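Local coordinates for protein proteinase K (Serratia sp., PDB 2B6N) that cleaves peptide bonds as a calcium-binding, proteinase K-like serine endopeptidase of the subtilase family, at residues D141-N144 with A145-A149. Sequence-based numbering, arbitrary orientation.
Sequences DAVN and AAVAA
Val143 and Val147, one turn apart on helix 137-148, meet through their methyl branches, CG1 of Val143 lying 4.3 Å from CG2 of Val147. Both valines carry CG1 anti to the backbone N, the usual choice for valine in a helix. In Val147 this torsion (chi1 175°) sets CG2 beside its own N and 3.3 Å from the O of Val143, so the methyl flanks the carbonyl that this N binds. The two side chains, with Ala146, rest on Phe153 of strand 152-156.

Four backbone hydrogen bonds join residue i to i+4, the signature of an α-helix. The amide N of Ala145 lies 2.9 Å from Asp141 O, and that of Ala146 lies 3.0 Å from Ala142 O. Val147 N to Val143 O, at 3.0 Å, approaches almost head-on, with a C=O...N angle of 161°; Ala148 N is 2.9 Å from Asn144 O. Ala149 N makes two weak bonds, to the O atoms of Ala145 and Ala146, where the helix ends.

This helix follows strand 125-129 and precedes strand 152-156, its neighbour in the sheet, as the helix of a β-α-β crossover in the subtilisin-like fold, and lies away from the predicted charge-relay residues and the calcium site. On the side turned to helix 107-120, the small methyl of buried Ala142 suits close packing on Ile114 and Asn115.

Polar side chains occupy other faces. Asn144, its CG anti to the carbonyl carbon (chi1 -71°), directs OD1 to the backbone N of Asp174, a bond that ties the helix to a neighbouring loop. Asp141, exposed, accepts a hydrogen bond at OD1 from NE2 of Gln137, one turn earlier.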
ATOM      1  N   ASP A 141     -13.905  -6.075  11.302  1.00  7.42           N
ATOM      2  CA  ASP A 141     -14.554  -7.328  10.917  1.00  8.03           C
ATOM      3  C   ASP A 141     -14.563  -7.511   9.412  1.00  7.98           C
ATOM      4  O   ASP A 141     -14.360  -8.631   8.911  1.00  8.03           O
ATOM      5  CB  ASP A 141     -16.004  -7.370  11.393  1.00  8.41           C
ATOM      6  CG  ASP A 141     -16.133  -7.613  12.894  1.00 10.14           C
ATOM      7  OD1 ASP A 141     -15.147  -8.022  13.557  1.00 10.19           O
ATOM      8  OD2 ASP A 141     -17.248  -7.369  13.383  1.00 11.27           O
ATOM      9  N   ALA A 142     -14.845  -6.428   8.687  1.00  8.04           N
ATOM     10  CA  ALA A 142     -14.903  -6.524   7.236  1.00  7.60           C
ATOM     11  C   ALA A 142     -13.519  -6.860   6.678  1.00  7.25           C
ATOM     12  O   ALA A 142     -13.408  -7.670   5.760  1.00  6.30           O
ATOM     13  CB  ALA A 142     -15.468  -5.237   6.598  1.00  7.17           C
ATOM     14  N   VAL A 143     -12.480  -6.236   7.232  1.00  7.21           N
ATOM     15  CA  VAL A 143     -11.094  -6.526   6.819  1.00  7.27           C
ATOM     16  C   VAL A 143     -10.711  -7.979   7.130  1.00  7.70           C
ATOM     17  O   VAL A 143     -10.212  -8.700   6.267  1.00  7.30           O
ATOM     18  CB  VAL A 143     -10.057  -5.570   7.472  1.00  7.34           C
ATOM     19  CG1 VAL A 143      -8.610  -6.047   7.171  1.00  8.14           C
ATOM     20  CG2 VAL A 143     -10.245  -4.154   6.964  1.00  7.08           C
ATOM     21  N   ASN A 144     -10.942  -8.382   8.371  1.00  7.45           N
ATOM     22  CA  ASN A 144     -10.589  -9.728   8.824  1.00  7.84           C
ATOM     23  C   ASN A 144     -11.331 -10.801   8.005  1.00  8.21           C
ATOM     24  O   ASN A 144     -10.737 -11.818   7.629  1.00  7.49           O
ATOM     25  CB  ASN A 144     -10.875  -9.894  10.323  1.00  8.04           C
ATOM     26  CG  ASN A 144      -9.917  -9.116  11.208  1.00  8.62           C
ATOM     27  OD1 ASN A 144      -8.804  -8.779  10.820  1.00  9.21           O
ATOM     28  ND2 ASN A 144     -10.360  -8.834  12.423  1.00  7.88           N
ATOM     29  N   ALA A 145     -12.602 -10.542   7.683  1.00  7.75           N
ATOM     30  CA  ALA A 145     -13.377 -11.447   6.839  1.00  8.47           C
ATOM     31  C   ALA A 145     -12.830 -11.540   5.410  1.00  8.51           C
ATOM     32  O   ALA A 145     -12.770 -12.640   4.842  1.00  8.62           O
ATOM     33  CB  ALA A 145     -14.889 -11.045   6.824  1.00  8.21           C
ATOM     34  N   ALA A 146     -12.431 -10.400   4.819  1.00  7.59           N
ATOM     35  CA  ALA A 146     -11.861 -10.413   3.455  1.00  7.95           C
ATOM     36  C   ALA A 146     -10.537 -11.178   3.419  1.00  7.86           C
ATOM     37  O   ALA A 146     -10.249 -11.893   2.456  1.00  8.65           O
ATOM     38  CB  ALA A 146     -11.677  -8.976   2.914  1.00  8.32           C
ATOM     39  N   VAL A 147      -9.750 -11.031   4.484  1.00  8.13           N
ATOM     40  CA  VAL A 147      -8.491 -11.764   4.631  1.00  9.13           C
ATOM     41  C   VAL A 147      -8.755 -13.271   4.792  1.00  9.60           C
ATOM     42  O   VAL A 147      -8.076 -14.083   4.166  1.00 10.00           O
ATOM     43  CB  VAL A 147      -7.623 -11.203   5.785  1.00  9.01           C
ATOM     44  CG1 VAL A 147      -6.386 -12.061   5.999  1.00  9.94           C
ATOM     45  CG2 VAL A 147      -7.198  -9.747   5.449  1.00  7.19           C
ATOM     46  N   ALA A 148      -9.740 -13.627   5.620  1.00 10.17           N
ATOM     47  CA  ALA A 148     -10.126 -15.035   5.789  1.00 11.16           C
ATOM     48  C   ALA A 148     -10.621 -15.635   4.467  1.00 12.01           C
ATOM     49  O   ALA A 148     -10.553 -16.855   4.267  1.00 12.80           O
ATOM     50  CB  ALA A 148     -11.159 -15.191   6.888  1.00 11.16           C
ATOM     51  N   ALA A 149     -11.078 -14.776   3.559  1.00 11.91           N
ATOM     52  CA  ALA A 149     -11.528 -15.175   2.227  1.00 12.36           C
ATOM     53  C   ALA A 149     -10.390 -15.270   1.207  1.00 12.25           C
ATOM     54  O   ALA A 149     -10.622 -15.586   0.040  1.00 13.21           O
ATOM     55  CB  ALA A 149     -12.640 -14.219   1.726  1.00 12.54           C
TER